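Local coordinates for protein B-agarase (Saccharophagus degradans, PDB 4BQ2) that hydrolyses agarose chains as an exo-beta-agarase of glycoside hydrolase family 50, probably releasing short products from the chain ends, at residues V402-M407 and P421-N426; E612-A617 and W638-E643. All blocks are in the same frame, centred on the assembly; numbering follows the deposited sequence.

Contact 1. Residues V402-M407 and P421-N426; sequences VTVDRM and PAYYDN
With chi1 of Y423 at -75°, its CG lies anti to the carbonyl carbon and the phenol is carried across to helix 394-410, where T403 and V404 receive it. V404, at chi1 175°, turns CG2 to the ring and leaves CG1 for N426. The motif is a helix packed against the loop that follows it: 421-426 opens with a 3-10 segment and closes in a type I beta turn from Y423 to N426, before strand 431-435. V404 CG2 sits at the ring edge, near its plane, 3.9 Å from Y423 CD1, while T403 crosses the phenol at about a right angle, its CB 3.3 Å from Y423 OH. The T403 methyl, CG2, meets the ring obliquely and lies 3.4 Å from Y423 OH. T403 OG1 is 3.4 Å from the same OH and is also hydrogen-bonded with Y701 OH and W399 O. V404 CG1 meets the amide oxygen of N426 at 4.1 Å, a loose touch; that OD1 is taken up by the backbone N atoms of R428 and I429. The amide nitrogen adds a side-chain bond to the turn: N426 ND2 donates to Y423 O at 2.9 Å, with an N-H...O angle of 163°, lying in the carbonyl plane, and Y423 O also accepts from N426 N.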
ATOM      1  N   VAL A 402     -15.757  15.076 -14.943  1.00 13.59           N
ATOM      2  CA  VAL A 402     -15.147  15.904 -13.907  1.00 13.49           C
ATOM      3  C   VAL A 402     -13.765  15.345 -13.499  1.00 12.61           C
ATOM      4  O   VAL A 402     -12.850  16.103 -13.240  1.00 12.78           O
ATOM      5  CB  VAL A 402     -16.087  15.962 -12.650  1.00 12.70           C
ATOM      6  CG1 VAL A 402     -15.380  16.560 -11.450  1.00 12.44           C
ATOM      7  CG2 VAL A 402     -17.354  16.770 -12.975  1.00 12.91           C
ATOM      8  N   THR A 403     -13.628  14.022 -13.407  1.00 12.94           N
ATOM      9  CA  THR A 403     -12.333  13.419 -13.050  1.00 12.83           C
ATOM     10  C   THR A 403     -11.238  13.810 -14.070  1.00 12.93           C
ATOM     11  O   THR A 403     -10.158  14.246 -13.699  1.00 11.37           O
ATOM     12  CB  THR A 403     -12.471  11.884 -12.940  1.00 13.81           C
ATOM     13  OG1 THR A 403     -13.265  11.604 -11.768  1.00 14.14           O
ATOM     14  CG2 THR A 403     -11.099  11.178 -12.840  1.00 13.68           C
ATOM     15  N   VAL A 404     -11.522  13.635 -15.350  1.00 12.55           N
ATOM     16  CA  VAL A 404     -10.561  14.056 -16.391  1.00 15.09           C
ATOM     17  C   VAL A 404     -10.299  15.579 -16.288  1.00 14.62           C
ATOM     18  O   VAL A 404      -9.143  16.029 -16.306  1.00 15.08           O
ATOM     19  CB  VAL A 404     -11.032  13.655 -17.834  1.00 15.33           C
ATOM     20  CG1 VAL A 404     -10.102  14.206 -18.889  1.00 15.68           C
ATOM     21  CG2 VAL A 404     -11.080  12.149 -17.980  1.00 14.80           C
ATOM     22  N   ASP A 405     -11.357  16.369 -16.115  1.00 15.62           N
ATOM     23  CA  ASP A 405     -11.185  17.835 -15.982  1.00 16.62           C
ATOM     24  C   ASP A 405     -10.309  18.178 -14.772  1.00 16.54           C
ATOM     25  O   ASP A 405      -9.489  19.084 -14.851  1.00 16.14           O
ATOM     26  CB  ASP A 405     -12.542  18.546 -15.843  1.00 16.50           C
ATOM     27  CG  ASP A 405     -13.308  18.638 -17.179  1.00 20.13           C
ATOM     28  OD1 ASP A 405     -12.750  18.279 -18.274  1.00 18.12           O
ATOM     29  OD2 ASP A 405     -14.473  19.074 -17.139  1.00 20.00           O
ATOM     30  N   ARG A 406     -10.508  17.471 -13.652  1.00 16.00           N
ATOM     31  CA  ARG A 406      -9.659  17.678 -12.465  1.00 15.31           C
ATOM     32  C   ARG A 406      -8.217  17.338 -12.813  1.00 15.59           C
ATOM     33  O   ARG A 406      -7.330  18.112 -12.541  1.00 15.59           O
ATOM     34  CB  ARG A 406     -10.075  16.756 -11.320  1.00 14.86           C
ATOM     35  CG  ARG A 406     -11.369  17.177 -10.634  1.00 14.30           C
ATOM     36  CD  ARG A 406     -11.933  16.035  -9.809  1.00 14.09           C
ATOM     37  NE  ARG A 406     -12.855  16.535  -8.774  1.00 13.77           N
ATOM     38  CZ  ARG A 406     -13.614  15.765  -8.008  1.00 15.12           C
ATOM     39  NH1 ARG A 406     -13.575  14.417  -8.108  1.00 14.34           N
ATOM     40  NH2 ARG A 406     -14.419  16.356  -7.133  1.00 13.97           N
ATOM     41  N   MET A 407      -7.988  16.143 -13.350  1.00 15.66           N
ATOM     42  CA  MET A 407      -6.594  15.701 -13.621  1.00 16.17           C
ATOM     43  C   MET A 407      -5.847  16.732 -14.456  1.00 16.23           C
ATOM     44  O   MET A 407      -4.710  17.111 -14.132  1.00 16.13           O
ATOM     45  CB  MET A 407      -6.573  14.337 -14.309  1.00 16.73           C
ATOM     46  CG  MET A 407      -7.158  13.212 -13.448  1.00 16.62           C
ATOM     47  SD  MET A 407      -6.504  13.149 -11.767  1.00 18.46           S
ATOM     48  CE  MET A 407      -7.969  12.665 -10.839  1.00 19.50           C
ATOM     49  N   PRO A 421     -11.912   0.915 -17.364  1.00 17.45           N
ATOM     50  CA  PRO A 421     -11.817   0.898 -18.820  1.00 17.65           C
ATOM     51  C   PRO A 421     -12.749   1.869 -19.552  1.00 17.72           C
ATOM     52  O   PRO A 421     -12.504   2.157 -20.726  1.00 17.01           O
ATOM     53  CB  PRO A 421     -12.169  -0.555 -19.188  1.00 19.49           C
ATOM     54  CG  PRO A 421     -11.758  -1.328 -17.992  1.00 21.81           C
ATOM     55  CD  PRO A 421     -12.095  -0.451 -16.818  1.00 18.73           C
ATOM     56  N   ALA A 422     -13.790   2.371 -18.875  1.00 16.07           N
ATOM     57  CA  ALA A 422     -14.658   3.359 -19.473  1.00 16.31           C
ATOM     58  C   ALA A 422     -13.885   4.675 -19.767  1.00 14.82           C
ATOM     59  O   ALA A 422     -14.328   5.451 -20.572  1.00 15.23           O
ATOM     60  CB  ALA A 422     -15.869   3.624 -18.568  1.00 17.29           C
ATOM     61  N   TYR A 423     -12.744   4.910 -19.112  1.00 13.92           N
ATOM     62  CA  TYR A 423     -11.914   6.105 -19.378  1.00 13.67           C
ATOM     63  C   TYR A 423     -10.966   5.897 -20.566  1.00 13.74           C
ATOM     64  O   TYR A 423     -10.327   6.828 -21.020  1.00 13.26           O
ATOM     65  CB  TYR A 423     -10.986   6.422 -18.203  1.00 14.67           C
ATOM     66  CG  TYR A 423     -11.630   7.045 -17.004  1.00 14.44           C
ATOM     67  CD1 TYR A 423     -11.834   8.416 -16.935  1.00 14.93           C
ATOM     68  CD2 TYR A 423     -12.029   6.258 -15.923  1.00 15.91           C
ATOM     69  CE1 TYR A 423     -12.432   8.996 -15.811  1.00 16.01           C
ATOM     70  CE2 TYR A 423     -12.635   6.815 -14.811  1.00 15.06           C
ATOM     71  CZ  TYR A 423     -12.824   8.183 -14.757  1.00 16.36           C
ATOM     72  OH  TYR A 423     -13.383   8.746 -13.649  1.00 15.71           O
ATOM     73  N   TYR A 424     -10.881   4.680 -21.072  1.00 14.16           N
ATOM     74  CA  TYR A 424      -9.813   4.377 -22.059  1.00 15.34           C
ATOM     75  C   TYR A 424      -9.984   5.067 -23.408  1.00 17.07           C
ATOM     76  O   TYR A 424      -9.011   5.155 -24.192  1.00 17.03           O
ATOM     77  CB  TYR A 424      -9.722   2.871 -22.280  1.00 14.53           C
ATOM     78  CG  TYR A 424      -9.080   2.116 -21.138  1.00 15.71           C
ATOM     79  CD1 TYR A 424      -8.704   2.759 -19.934  1.00 15.59           C
ATOM     80  CD2 TYR A 424      -8.933   0.719 -21.215  1.00 15.18           C
ATOM     81  CE1 TYR A 424      -8.153   2.020 -18.883  1.00 15.64           C
ATOM     82  CE2 TYR A 424      -8.367   0.007 -20.186  1.00 16.55           C
ATOM     83  CZ  TYR A 424      -7.995   0.651 -19.022  1.00 16.38           C
ATOM     84  OH  TYR A 424      -7.465  -0.144 -18.011  1.00 17.74           O
ATOM     85  N   ASP A 425     -11.195   5.546 -23.692  1.00 16.82           N
ATOM     86  CA  ASP A 425     -11.404   6.341 -24.899  1.00 18.45           C
ATOM     87  C   ASP A 425     -11.615   7.827 -24.640  1.00 18.00           C
ATOM     88  O   ASP A 425     -12.177   8.517 -25.485  1.00 17.28           O
ATOM     89  CB  ASP A 425     -12.546   5.768 -25.772  1.00 19.65           C
ATOM     90  CG  ASP A 425     -13.909   5.851 -25.098  1.00 22.72           C
ATOM     91  OD1 ASP A 425     -13.958   6.102 -23.880  1.00 25.64           O
ATOM     92  OD2 ASP A 425     -14.934   5.653 -25.789  1.00 23.09           O
ATOM     93  N   ASN A 426     -11.182   8.337 -23.492  1.00 16.28           N
ATOM     94  CA  ASN A 426     -11.466   9.734 -23.151  1.00 16.20           C
ATOM     95  C   ASN A 426     -10.788  10.678 -24.124  1.00 16.82           C
ATOM     96  O   ASN A 426     -11.308  11.722 -24.428  1.00 17.74           O
ATOM     97  CB  ASN A 426     -11.091  10.030 -21.697  1.00 16.50           C
ATOM     98  CG  ASN A 426      -9.618  10.289 -21.517  1.00 16.87           C
ATOM     99  OD1 ASN A 426      -9.166  11.398 -21.771  1.00 17.14           O
ATOM    100  ND2 ASN A 426      -8.865   9.275 -21.094  1.00 16.53           N
TER

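Contact 2. Residues E612-A617 and W638-E643; sequences EVVKAA and WAFLAE
V614 and F640 meet through one methyl and one ring atom: V614 CG1 stands 4.1 Å from F640 CE1. The approach is oblique to the ring, and the two side chains cross at about a right angle, which makes this a point touch rather than a stack. Its position follows from the torsions at both ends. V614 holds CG1 anti to its backbone N (chi1 -179°), extending that methyl toward the phenyl group, whereas F640 has its CG between the backbone N and the carbonyl carbon (chi1 75°), which directs the ring to helix 611-620 so that CE1 faces V614. L641 CG lies 4.1 Å above one face of the F640 ring, displaced toward the rim.

The contact joins helix 611-620 to the turn and the short helix 641-644 that follows it. Strand 624-627, which comes between them in the chain, probably belongs to the wall of the (beta/alpha)8 barrel expected of this family, with the contact in the layer of helices and turns outside it. Y626 of that strand touches both V614 and L641, so the two segments share a neighbour there. F640 lies within the type I turn from W638 to L641, in which L641 N bonds to W638 O.

Nearer the solvent, K615 and E643 make the second touch. K615 runs extended beyond CG, while E643 bends at chi2 (-132°), and the chains cross at about a right angle. The closest approach is made by a methylene, K615 CE lying 3.8 Å from E643 OE1. Opposite charges face each other at longer range, with K615 NZ 4.4 Å from E643 OE2, too far for a salt bridge; any attraction is probably modest, since both residues are exposed.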
ATOM      1  N   GLU A 612      17.458 -10.752  -7.506  1.00 17.03           N
ATOM      2  CA  GLU A 612      17.370 -11.713  -8.588  1.00 18.99           C
ATOM      3  C   GLU A 612      16.112 -11.454  -9.419  1.00 18.36           C
ATOM      4  O   GLU A 612      16.113 -11.620 -10.637  1.00 20.29           O
ATOM      5  CB  GLU A 612      17.356 -13.148  -8.049  1.00 19.34           C
ATOM      6  CG  GLU A 612      18.689 -13.566  -7.429  1.00 19.97           C
ATOM      7  CD  GLU A 612      18.832 -13.310  -5.937  1.00 22.80           C
ATOM      8  OE1 GLU A 612      18.044 -12.532  -5.324  1.00 21.17           O
ATOM      9  OE2 GLU A 612      19.766 -13.942  -5.352  1.00 24.23           O
ATOM     10  N   VAL A 613      15.050 -11.026  -8.741  1.00 18.36           N
ATOM     11  CA  VAL A 613      13.764 -10.794  -9.362  1.00 17.41           C
ATOM     12  C   VAL A 613      13.764  -9.436 -10.068  1.00 18.33           C
ATOM     13  O   VAL A 613      13.197  -9.293 -11.177  1.00 19.01           O
ATOM     14  CB  VAL A 613      12.649 -10.875  -8.294  1.00 18.40           C
ATOM     15  CG1 VAL A 613      11.305 -10.563  -8.912  1.00 19.74           C
ATOM     16  CG2 VAL A 613      12.610 -12.282  -7.712  1.00 17.78           C
ATOM     17  N   VAL A 614      14.416  -8.455  -9.451  1.00 16.47           N
ATOM     18  CA  VAL A 614      14.544  -7.140 -10.066  1.00 18.28           C
ATOM     19  C   VAL A 614      15.330  -7.264 -11.382  1.00 18.87           C
ATOM     20  O   VAL A 614      14.942  -6.697 -12.395  1.00 17.82           O
ATOM     21  CB  VAL A 614      15.243  -6.127  -9.139  1.00 17.85           C
ATOM     22  CG1 VAL A 614      15.318  -4.784  -9.829  1.00 19.28           C
ATOM     23  CG2 VAL A 614      14.488  -5.955  -7.801  1.00 17.75           C
ATOM     24  N   LYS A 615      16.412  -8.037 -11.377  1.00 19.17           N
ATOM     25  CA  LYS A 615      17.234  -8.160 -12.608  1.00 19.91           C
ATOM     26  C   LYS A 615      16.476  -8.879 -13.733  1.00 20.02           C
ATOM     27  O   LYS A 615      16.600  -8.524 -14.914  1.00 18.54           O
ATOM     28  CB  LYS A 615      18.546  -8.854 -12.284  1.00 22.01           C
ATOM     29  CG  LYS A 615      19.493  -7.929 -11.515  1.00 24.81           C
ATOM     30  CD  LYS A 615      20.663  -8.699 -10.914  1.00 30.95           C
ATOM     31  CE  LYS A 615      21.806  -7.780 -10.515  1.00 32.12           C
ATOM     32  NZ  LYS A 615      22.868  -8.547  -9.799  1.00 35.48           N
ATOM     33  N   ALA A 616      15.642  -9.838 -13.343  1.00 19.18           N
ATOM     34  CA  ALA A 616      14.751 -10.529 -14.275  1.00 20.40           C
ATOM     35  C   ALA A 616      13.787  -9.547 -14.929  1.00 20.13           C
ATOM     36  O   ALA A 616      13.598  -9.576 -16.145  1.00 19.56           O
ATOM     37  CB  ALA A 616      13.994 -11.669 -13.570  1.00 19.40           C
ATOM     38  N   ALA A 617      13.197  -8.657 -14.125  1.00 20.56           N
ATOM     39  CA  ALA A 617      12.286  -7.639 -14.642  1.00 20.28           C
ATOM     40  C   ALA A 617      13.039  -6.684 -15.573  1.00 19.24           C
ATOM     41  O   ALA A 617      12.524  -6.263 -16.617  1.00 18.41           O
ATOM     42  CB  ALA A 617      11.635  -6.877 -13.492  1.00 17.88           C
ATOM     43  N   TRP A 638      18.371   3.287  -3.265  1.00 19.70           N
ATOM     44  CA  TRP A 638      18.118   3.245  -4.714  1.00 19.27           C
ATOM     45  C   TRP A 638      19.380   3.197  -5.585  1.00 20.04           C
ATOM     46  O   TRP A 638      19.287   3.265  -6.802  1.00 20.24           O
ATOM     47  CB  TRP A 638      17.128   4.358  -5.154  1.00 17.93           C
ATOM     48  CG  TRP A 638      15.754   4.120  -4.512  1.00 17.36           C
ATOM     49  CD1 TRP A 638      15.248   4.721  -3.396  1.00 17.31           C
ATOM     50  CD2 TRP A 638      14.772   3.165  -4.942  1.00 16.50           C
ATOM     51  NE1 TRP A 638      13.978   4.203  -3.107  1.00 16.39           N
ATOM     52  CE2 TRP A 638      13.672   3.247  -4.049  1.00 16.76           C
ATOM     53  CE3 TRP A 638      14.697   2.274  -6.019  1.00 17.08           C
ATOM     54  CZ2 TRP A 638      12.515   2.455  -4.203  1.00 16.03           C
ATOM     55  CZ3 TRP A 638      13.550   1.465  -6.164  1.00 16.21           C
ATOM     56  CH2 TRP A 638      12.471   1.566  -5.258  1.00 16.10           C
ATOM     57  N   ALA A 639      20.545   3.016  -4.960  1.00 21.50           N
ATOM     58  CA  ALA A 639      21.830   3.078  -5.667  1.00 20.37           C
ATOM     59  C   ALA A 639      21.968   1.978  -6.728  1.00 21.00           C
ATOM     60  O   ALA A 639      22.637   2.179  -7.749  1.00 20.68           O
ATOM     61  CB  ALA A 639      22.976   2.999  -4.655  1.00 23.30           C
ATOM     62  N   PHE A 640      21.331   0.839  -6.482  1.00 18.89           N
ATOM     63  CA  PHE A 640      21.315  -0.291  -7.410  1.00 20.99           C
ATOM     64  C   PHE A 640      20.786   0.048  -8.809  1.00 20.46           C
ATOM     65  O   PHE A 640      21.146  -0.607  -9.781  1.00 22.43           O
ATOM     66  CB  PHE A 640      20.530  -1.470  -6.818  1.00 19.95           C
ATOM     67  CG  PHE A 640      19.009  -1.282  -6.835  1.00 21.74           C
ATOM     68  CD1 PHE A 640      18.245  -1.688  -7.940  1.00 20.42           C
ATOM     69  CD2 PHE A 640      18.349  -0.675  -5.755  1.00 20.93           C
ATOM     70  CE1 PHE A 640      16.872  -1.526  -7.947  1.00 20.75           C
ATOM     71  CE2 PHE A 640      16.970  -0.489  -5.772  1.00 20.28           C
ATOM     72  CZ  PHE A 640      16.234  -0.910  -6.871  1.00 19.43           C
ATOM     73  N   LEU A 641      19.937   1.066  -8.907  1.00 20.65           N
ATOM     74  CA  LEU A 641      19.307   1.450 -10.184  1.00 20.56           C
ATOM     75  C   LEU A 641      20.338   1.779 -11.253  1.00 20.73           C
ATOM     76  O   LEU A 641      20.074   1.564 -12.424  1.00 18.28           O
ATOM     77  CB  LEU A 641      18.413   2.690 -10.017  1.00 19.24           C
ATOM     78  CG  LEU A 641      17.171   2.449  -9.122  1.00 19.70           C
ATOM     79  CD1 LEU A 641      16.499   3.796  -8.909  1.00 17.64           C
ATOM     80  CD2 LEU A 641      16.213   1.457  -9.768  1.00 18.62           C
ATOM     81  N   ALA A 642      21.473   2.340 -10.830  1.00 22.12           N
ATOM     82  CA  ALA A 642      22.527   2.791 -11.772  1.00 23.71           C
ATOM     83  C   ALA A 642      23.117   1.649 -12.567  1.00 24.12           C
ATOM     84  O   ALA A 642      23.337   1.792 -13.767  1.00 21.38           O
ATOM     85  CB  ALA A 642      23.642   3.557 -11.048  1.00 25.04           C
ATOM     86  N   GLU A 643      23.370   0.521 -11.914  1.00 25.08           N
ATOM     87  CA  GLU A 643      23.900  -0.638 -12.620  1.00 27.23           C
ATOM     88  C   GLU A 643      22.874  -1.222 -13.606  1.00 27.16           C
ATOM     89  O   GLU A 643      23.260  -1.720 -14.670  1.00 25.64           O
ATOM     90  CB  GLU A 643      24.384  -1.729 -11.645  1.00 32.05           C
ATOM     91  CG  GLU A 643      24.954  -2.974 -12.341  1.00 36.66           C
ATOM     92  CD  GLU A 643      24.393  -4.285 -11.779  1.00 45.11           C
ATOM     93  OE1 GLU A 643      23.164  -4.576 -11.949  1.00 43.90           O
ATOM     94  OE2 GLU A 643      25.188  -5.045 -11.153  1.00 47.78           O
TER

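Contact 1 and contact 2 are separate packing sites: their centres lie 34 Å apart, the nearest atoms are about 21 Å apart, and nothing touches between them. Both parts of contact 1 precede contact 2 in the chain. Each packs a helix against a later part of the chain, a loop in contact 1 and a turn with a short helix in contact 2, yet their burial differs. Three of the four touching residues are buried in contact 1, against one of four in contact 2, where two are exposed. Neither contact includes a calcium ligand: that site, formed by D7, E9, S37, K38 and D185, belongs to the N-terminal part of the chain.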